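Local coordinates for protein N-acylethanolamine-hydrolyzing acid amidase subunit alpha (Caenorhabditis elegans, PDB 6DY3) that probably degrades bioactive fatty acid amides such as N-palmitoylethanolamine to ethanolamine and free fatty acids, as one subunit of an autocatalytically cleaved heterodimer, at residues Y69-T72 and E73-E76; V59-A62 and A63-D67; K49-K53 and P54-F58. One frame throughout, in Å; residues are numbered along the deposited sequence.

Contact 1 of 3, residues Y69-T72 and E73-E76; sequences YFTT and EIQE
Q75 reaches back from the first turn of helix 72-85 to touch F70 and the N-cap T71 just before it, and T72, its first residue. Its CB lies 3.4 Å from T72 O. With CG beside the backbone N (chi1 -68°), the side chain runs back along the incoming chain: CG passes T71 O at 3.1 Å, and CD stays near that oxygen. The rest is extended and delivers NE2 to F70 O, 2.9 Å away. This bond is nearly straight (163° at the hydrogen) and F70 O lies close to the amide plane, yet NE2 stands well above the plane of the F70 carbonyl. The backbone Q75 N bonds to T71 O at 2.9 Å.

T71 is the N-cap: its OG1 takes a long, weak bond from I74 N at 3.3 Å. Next to the cap, I74 CG2 packs on F70 CD1 at 3.7 Å, the two side chains crossing at about a right angle. The F70 ring goes on to meet F94 of the beta subunit edge-to-face, and E73 OE2 forms a salt bridge with R28.

Chemically, the helix start is stitched to the loop before it by the backbone N-H and one side-chain amide N-H of a single glutamine, which bond to the successive carbonyls of T71 and F70, while the threonine cap adds a weaker hold and the apolar pair packs against the partner subunit.

Contact 2 of 3, residues V59-A62 and A63-D67; sequences VWWA and ASKID
This is a helix C-terminal contact: W61 and A62, in the last turn of helix 56-63, meet S64 and K65, where the chain leaves for the loop toward helix 72-85. An inverse gamma turn centred on K65 makes the exit, closed by a weak bond from I66 N to S64 O.

The backbone bonds record how the helix runs out. A63 N still makes a regular alpha-helical bond to V59 O, at 2.8 Å. One residue on, S64 N is shared weakly between W60 O and W61 O, at 3.4 Å from each. K65 N then reaches only three residues back, to A62 O at 3.1 Å, coming from well above the plane of that carbonyl. A62 O probably also accepts from Y69 OH, which would give this end carbonyl two donors.

Side chains supplement the fading helix. The hydroxyl of S64 lies between its own backbone N and carbonyl carbon (chi1 64°), a rotation that carries OG back over the last turn to donate to W61 O at 2.7 Å. On the inner side, A63 packs on V93 of helix 89-97, and A62 touches F88 of the beta subunit.

Outside, K65 doubles back beside the W61 indole. Its chain bends at chi2 and again at chi4, which brings the ammonium group round to the ring and within weak bonding distance of S64 OG. The cation-pi contact is off-centre: NZ is 4.5 Å from the centroid of the five-membered ring of W61, 31° off its normal. Beside it, K65 CE comes obliquely to the indole near its rim, 3.9 Å from W61 CZ2.

Contact 3 of 3, residues K49-K53 and P54-F58; sequences KYIPK and PLQPF
I51 and Q56 form the tight inner part of a turn in which a 3-10 segment starts off helix 56-63. I51 CG2 lies against Q56 CG at 3.7 Å, and beyond that the extended glutamine chain sends NE2 back to I51 O, 2.9 Å away. This bond is close to straight, 161° at the hydrogen, and I51 O lies near the plane of the Q56 amide. P52 and L55 both pack on I80 of the beta subunit, and L55 N bonds to P52 O at 3.0 Å.

Replacing Q56 by an alanine would remove NE2 and CG, and I51 O would probably lose its donor while a gap opened beside I51 CG2.

The outer side is much looser. The K53 side chain is extended, its CG anti to the backbone N (chi1 -170°), and it is exposed; P54 and P57 are exposed as well. The K53 carbonyl is still used: K53 O accepts from Q56 N at 3.2 Å, whereas P57, having no N-H to offer, brings its ring carbon CD to 3.3 Å from that same oxygen, K53 O.

The three contacts follow one another along the chain in the order 3, 2, 1. Contact 3 begins helix 56-63, contact 2 ends it, and contact 1, past a short loop, begins helix 72-85. Centres of contacts 3 and 2 lie about 14 Å apart, those of 2 and 1 about 13 Å, and those of 3 and 1 about 24 Å. W60 CH2 packs on I51 CD1 at 3.6 Å to join contacts 3 and 2. Between 2 and 1, Q75 NE2 rests on D67 CA at 3.4 Å. Contacts 3 and 1 do not touch. All three contacts meet the beta subunit, so this run of helix starts and ends lines part of the heterodimer interface.

Contact 1 of 3, residues Y69-T72 and E73-E76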
loop_
_atom_site.group_PDB
_atom_site.type_symbol
_atom_site.label_atom_id
_atom_site.label_comp_id
_atom_site.label_asym_id
_atom_site.label_seq_id
_atom_site.Cartn_x
_atom_site.Cartn_y
_atom_site.Cartn_z
ATOM N N TYR A 69 -14.341 13.579 -5.955
ATOM C CA TYR A 69 -13.717 12.543 -5.141
ATOM C C TYR A 69 -12.482 13.000 -4.380
ATOM O O TYR A 69 -12.115 12.351 -3.394
ATOM C CB TYR A 69 -13.312 11.350 -6.022
ATOM C CG TYR A 69 -14.301 11.016 -7.111
ATOM C CD1 TYR A 69 -15.566 10.559 -6.801
ATOM C CD2 TYR A 69 -13.964 11.155 -8.450
ATOM C CE1 TYR A 69 -16.474 10.246 -7.791
ATOM C CE2 TYR A 69 -14.861 10.846 -9.449
ATOM C CZ TYR A 69 -16.121 10.392 -9.112
ATOM O OH TYR A 69 -17.039 10.077 -10.088
ATOM N N PHE A 70 -11.847 14.092 -4.797
ATOM C CA PHE A 70 -10.556 14.496 -4.269
ATOM C C PHE A 70 -10.608 15.937 -3.781
ATOM O O PHE A 70 -11.443 16.737 -4.211
ATOM C CB PHE A 70 -9.451 14.367 -5.331
ATOM C CG PHE A 70 -9.438 13.045 -6.043
ATOM C CD1 PHE A 70 -8.909 11.911 -5.436
ATOM C CD2 PHE A 70 -9.938 12.939 -7.329
ATOM C CE1 PHE A 70 -8.890 10.694 -6.097
ATOM C CE2 PHE A 70 -9.923 11.723 -7.997
ATOM C CZ PHE A 70 -9.397 10.601 -7.381
ATOM N N THR A 71 -9.691 16.257 -2.872
ATOM C CA THR A 71 -9.472 17.640 -2.486
ATOM C C THR A 71 -8.867 18.405 -3.658
ATOM O O THR A 71 -8.329 17.819 -4.599
ATOM C CB THR A 71 -8.534 17.732 -1.276
ATOM O OG1 THR A 71 -7.212 17.319 -1.650
ATOM C CG2 THR A 71 -9.025 16.862 -0.137
ATOM N N THR A 72 -8.960 19.735 -3.598
ATOM C CA THR A 72 -8.382 20.559 -4.657
ATOM C C THR A 72 -6.897 20.259 -4.842
ATOM O O THR A 72 -6.405 20.201 -5.975
ATOM C CB THR A 72 -8.595 22.042 -4.349
ATOM O OG1 THR A 72 -9.988 22.288 -4.124
ATOM C CG2 THR A 72 -8.119 22.912 -5.503
ATOM N N GLU A 73 -6.170 20.056 -3.740
ATOM C CA GLU A 73 -4.747 19.745 -3.835
ATOM C C GLU A 73 -4.521 18.493 -4.672
ATOM O O GLU A 73 -3.708 18.490 -5.602
ATOM C CB GLU A 73 -4.159 19.572 -2.434
ATOM C CG GLU A 73 -2.676 19.206 -2.421
ATOM C CD GLU A 73 -2.160 18.855 -1.033
ATOM O OE1 GLU A 73 -2.979 18.695 -0.105
ATOM O OE2 GLU A 73 -0.927 18.745 -0.872
ATOM N N ILE A 74 -5.241 17.415 -4.357
ATOM C CA ILE A 74 -5.054 16.172 -5.093
ATOM C C ILE A 74 -5.523 16.331 -6.536
ATOM O O ILE A 74 -4.962 15.716 -7.452
ATOM C CB ILE A 74 -5.789 15.019 -4.380
ATOM C CG1 ILE A 74 -5.194 14.759 -2.990
ATOM C CG2 ILE A 74 -5.750 13.745 -5.218
ATOM C CD1 ILE A 74 -3.744 14.302 -2.990
ATOM N N GLN A 75 -6.562 17.134 -6.765
ATOM C CA GLN A 75 -7.018 17.378 -8.129
ATOM C C GLN A 75 -5.900 17.968 -8.979
ATOM O O GLN A 75 -5.671 17.540 -10.115
ATOM C CB GLN A 75 -8.221 18.316 -8.116
ATOM C CG GLN A 75 -9.468 17.725 -7.508
ATOM C CD GLN A 75 -10.618 18.711 -7.487
ATOM O OE1 GLN A 75 -10.797 19.497 -8.423
ATOM N NE2 GLN A 75 -11.406 18.677 -6.419
ATOM N N GLU A 76 -5.186 18.955 -8.440
ATOM C CA GLU A 76 -4.139 19.603 -9.215
ATOM C C GLU A 76 -2.972 18.654 -9.471
ATOM O O GLU A 76 -2.359 18.697 -10.543
ATOM C CB GLU A 76 -3.673 20.865 -8.492
ATOM C CG GLU A 76 -4.740 21.935 -8.382
ATOM C CD GLU A 76 -4.282 23.136 -7.576
ATOM O OE1 GLU A 76 -3.056 23.308 -7.385
ATOM O OE2 GLU A 76 -5.152 23.911 -7.124
#

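Contact 2 of 3, residues V59-A62 and A63-D67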
loop_
_atom_site.group_PDB
_atom_site.type_symbol
_atom_site.label_atom_id
_atom_site.label_comp_id
_atom_site.label_asym_id
_atom_site.label_seq_id
_atom_site.Cartn_x
_atom_site.Cartn_y
_atom_site.Cartn_z
ATOM N N VAL A 59 -16.752 3.686 -15.573
ATOM C CA VAL A 59 -15.544 4.193 -14.926
ATOM C C VAL A 59 -15.073 5.465 -15.615
ATOM O O VAL A 59 -14.751 6.465 -14.962
ATOM C CB VAL A 59 -14.446 3.112 -14.916
ATOM C CG1 VAL A 59 -13.106 3.691 -14.476
ATOM C CG2 VAL A 59 -14.842 1.970 -13.992
ATOM N N TRP A 60 -15.031 5.452 -16.945
ATOM C CA TRP A 60 -14.561 6.632 -17.660
ATOM C C TRP A 60 -15.504 7.808 -17.447
ATOM O O TRP A 60 -15.054 8.951 -17.297
ATOM C CB TRP A 60 -14.401 6.320 -19.147
ATOM C CG TRP A 60 -13.633 5.052 -19.405
ATOM C CD1 TRP A 60 -13.931 4.087 -20.321
ATOM C CD2 TRP A 60 -12.456 4.601 -18.718
ATOM N NE1 TRP A 60 -13.008 3.068 -20.256
ATOM C CE2 TRP A 60 -12.094 3.361 -19.279
ATOM C CE3 TRP A 60 -11.673 5.128 -17.685
ATOM C CZ2 TRP A 60 -10.987 2.642 -18.846
ATOM C CZ3 TRP A 60 -10.574 4.412 -17.259
ATOM C CH2 TRP A 60 -10.239 3.181 -17.837
ATOM N N TRP A 61 -16.812 7.552 -17.411
ATOM C CA TRP A 61 -17.765 8.629 -17.166
ATOM C C TRP A 61 -17.590 9.205 -15.764
ATOM O O TRP A 61 -17.531 10.427 -15.585
ATOM C CB TRP A 61 -19.193 8.124 -17.356
ATOM C CG TRP A 61 -20.211 9.136 -16.955
ATOM C CD1 TRP A 61 -20.687 10.154 -17.719
ATOM C CD2 TRP A 61 -20.855 9.251 -15.683
ATOM N NE1 TRP A 61 -21.596 10.894 -17.008
ATOM C CE2 TRP A 61 -21.718 10.359 -15.754
ATOM C CE3 TRP A 61 -20.790 8.522 -14.494
ATOM C CZ2 TRP A 61 -22.510 10.757 -14.685
ATOM C CZ3 TRP A 61 -21.578 8.915 -13.434
ATOM C CH2 TRP A 61 -22.428 10.023 -13.536
ATOM N N ALA A 62 -17.523 8.336 -14.753
ATOM C CA ALA A 62 -17.365 8.796 -13.378
ATOM C C ALA A 62 -16.013 9.463 -13.160
ATOM O O ALA A 62 -15.906 10.423 -12.387
ATOM C CB ALA A 62 -17.540 7.624 -12.411
ATOM N N ALA A 63 -14.967 8.975 -13.829
ATOM C CA ALA A 63 -13.632 9.510 -13.601
ATOM C C ALA A 63 -13.478 10.943 -14.095
ATOM O O ALA A 63 -12.605 11.665 -13.601
ATOM C CB ALA A 63 -12.591 8.618 -14.276
ATOM N N SER A 64 -14.297 11.381 -15.051
ATOM C CA SER A 64 -14.204 12.760 -15.506
ATOM C C SER A 64 -14.696 13.745 -14.454
ATOM O O SER A 64 -14.347 14.928 -14.519
ATOM C CB SER A 64 -15.006 12.951 -16.789
ATOM O OG SER A 64 -16.383 12.728 -16.549
ATOM N N LYS A 65 -15.496 13.283 -13.493
ATOM C CA LYS A 65 -16.029 14.143 -12.444
ATOM C C LYS A 65 -15.002 14.289 -11.325
ATOM O O LYS A 65 -15.302 14.037 -10.152
ATOM C CB LYS A 65 -17.346 13.565 -11.914
ATOM C CG LYS A 65 -18.336 13.142 -13.003
ATOM C CD LYS A 65 -19.405 14.186 -13.230
ATOM C CE LYS A 65 -20.232 13.860 -14.462
ATOM N NZ LYS A 65 -19.473 14.092 -15.722
ATOM N N ILE A 66 -13.788 14.710 -11.685
ATOM C CA ILE A 66 -12.657 14.652 -10.763
ATOM C C ILE A 66 -12.915 15.466 -9.502
ATOM O O ILE A 66 -12.433 15.116 -8.418
ATOM C CB ILE A 66 -11.377 15.122 -11.484
ATOM C CG1 ILE A 66 -10.171 14.989 -10.557
ATOM C CG2 ILE A 66 -11.535 16.559 -11.979
ATOM C CD1 ILE A 66 -8.864 15.396 -11.185
ATOM N N ASP A 67 -13.667 16.559 -9.611
ATOM C CA ASP A 67 -13.880 17.436 -8.464
ATOM C C ASP A 67 -14.702 16.793 -7.354
ATOM O O ASP A 67 -14.787 17.367 -6.264
ATOM C CB ASP A 67 -14.563 18.727 -8.913
ATOM C CG ASP A 67 -15.746 18.471 -9.823
ATOM O OD1 ASP A 67 -15.527 18.286 -11.042
ATOM O OD2 ASP A 67 -16.891 18.446 -9.319
#

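Contact 3 of 3, residues K49-K53 and P54-F58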
loop_
_atom_site.group_PDB
_atom_site.type_symbol
_atom_site.label_atom_id
_atom_site.label_comp_id
_atom_site.label_asym_id
_atom_site.label_seq_id
_atom_site.Cartn_x
_atom_site.Cartn_y
_atom_site.Cartn_z
ATOM N N LYS A 49 -7.108 -3.081 -19.209
ATOM C CA LYS A 49 -7.592 -4.408 -19.564
ATOM C C LYS A 49 -8.097 -5.185 -18.356
ATOM O O LYS A 49 -8.867 -6.136 -18.525
ATOM C CB LYS A 49 -6.471 -5.179 -20.250
ATOM C CG LYS A 49 -5.996 -4.534 -21.536
ATOM C CD LYS A 49 -4.880 -5.336 -22.174
ATOM C CE LYS A 49 -4.321 -4.632 -23.399
ATOM N NZ LYS A 49 -3.167 -5.373 -23.990
ATOM N N TYR A 50 -7.683 -4.814 -17.144
ATOM C CA TYR A 50 -8.130 -5.512 -15.948
ATOM C C TYR A 50 -9.494 -5.046 -15.463
ATOM O O TYR A 50 -10.096 -5.721 -14.622
ATOM C CB TYR A 50 -7.109 -5.336 -14.827
ATOM C CG TYR A 50 -5.848 -6.160 -15.004
ATOM C CD1 TYR A 50 -5.711 -7.399 -14.395
ATOM C CD2 TYR A 50 -4.793 -5.689 -15.780
ATOM C CE1 TYR A 50 -4.555 -8.147 -14.550
ATOM C CE2 TYR A 50 -3.634 -6.431 -15.940
ATOM C CZ TYR A 50 -3.519 -7.657 -15.322
ATOM O OH TYR A 50 -2.367 -8.395 -15.479
ATOM N N ILE A 51 -9.980 -3.911 -15.948
ATOM C CA ILE A 51 -11.310 -3.431 -15.566
ATOM C C ILE A 51 -12.356 -4.254 -16.313
ATOM O O ILE A 51 -12.256 -4.391 -17.543
ATOM C CB ILE A 51 -11.462 -1.943 -15.884
ATOM C CG1 ILE A 51 -10.328 -1.130 -15.252
ATOM C CG2 ILE A 51 -12.805 -1.432 -15.370
ATOM C CD1 ILE A 51 -10.343 0.347 -15.607
ATOM N N PRO A 52 -13.359 -4.810 -15.628
ATOM C CA PRO A 52 -14.404 -5.563 -16.338
ATOM C C PRO A 52 -15.042 -4.721 -17.431
ATOM O O PRO A 52 -15.440 -3.577 -17.203
ATOM C CB PRO A 52 -15.407 -5.910 -15.232
ATOM C CG PRO A 52 -14.617 -5.867 -13.978
ATOM C CD PRO A 52 -13.586 -4.800 -14.172
ATOM N N LYS A 53 -15.146 -5.301 -18.627
ATOM C CA LYS A 53 -15.620 -4.536 -19.777
ATOM C C LYS A 53 -17.001 -3.927 -19.564
ATOM O O LYS A 53 -17.203 -2.774 -19.984
ATOM C CB LYS A 53 -15.609 -5.420 -21.029
ATOM C CG LYS A 53 -15.851 -4.651 -22.318
ATOM C CD LYS A 53 -15.553 -5.501 -23.545
ATOM C CE LYS A 53 -15.733 -4.705 -24.830
ATOM N NZ LYS A 53 -15.221 -5.437 -26.026
ATOM N N PRO A 54 -17.973 -4.610 -18.949
ATOM C CA PRO A 54 -19.286 -3.973 -18.749
ATOM C C PRO A 54 -19.222 -2.696 -17.925
ATOM O O PRO A 54 -20.079 -1.816 -18.091
ATOM C CB PRO A 54 -20.101 -5.066 -18.040
ATOM C CG PRO A 54 -19.433 -6.344 -18.416
ATOM C CD PRO A 54 -17.973 -6.016 -18.511
ATOM N N LEU A 55 -18.236 -2.562 -17.038
ATOM C CA LEU A 55 -18.129 -1.390 -16.178
ATOM C C LEU A 55 -17.157 -0.345 -16.701
ATOM O O LEU A 55 -17.040 0.725 -16.097
ATOM C CB LEU A 55 -17.724 -1.804 -14.757
ATOM C CG LEU A 55 -18.815 -2.470 -13.915
ATOM C CD1 LEU A 55 -18.270 -2.845 -12.567
ATOM C CD2 LEU A 55 -20.024 -1.566 -13.741
ATOM N N GLN A 56 -16.460 -0.614 -17.799
ATOM C CA GLN A 56 -15.517 0.379 -18.308
ATOM C C GLN A 56 -16.224 1.655 -18.730
ATOM O O GLN A 56 -15.742 2.748 -18.384
ATOM C CB GLN A 56 -14.693 -0.218 -19.448
ATOM C CG GLN A 56 -13.636 -1.192 -18.962
ATOM C CD GLN A 56 -12.694 -1.610 -20.056
ATOM O OE1 GLN A 56 -12.686 -1.017 -21.135
ATOM N NE2 GLN A 56 -11.889 -2.637 -19.790
ATOM N N PRO A 57 -17.340 1.609 -19.460
ATOM C CA PRO A 57 -18.020 2.865 -19.802
ATOM C C PRO A 57 -18.376 3.693 -18.583
ATOM O O PRO A 57 -18.297 4.927 -18.638
ATOM C CB PRO A 57 -19.265 2.382 -20.555
ATOM C CG PRO A 57 -18.880 1.063 -21.090
ATOM C CD PRO A 57 -18.019 0.447 -20.050
ATOM N N PHE A 58 -18.742 3.051 -17.471
ATOM C CA PHE A 58 -19.089 3.812 -16.276
ATOM C C PHE A 58 -17.861 4.425 -15.618
ATOM O O PHE A 58 -17.917 5.563 -15.138
ATOM C CB PHE A 58 -19.814 2.931 -15.263
ATOM C CG PHE A 58 -20.103 3.642 -13.976
ATOM C CD1 PHE A 58 -19.242 3.518 -12.893
ATOM C CD2 PHE A 58 -21.200 4.485 -13.865
ATOM C CE1 PHE A 58 -19.490 4.191 -11.715
ATOM C CE2 PHE A 58 -21.455 5.157 -12.686
ATOM C CZ PHE A 58 -20.596 5.013 -11.611
#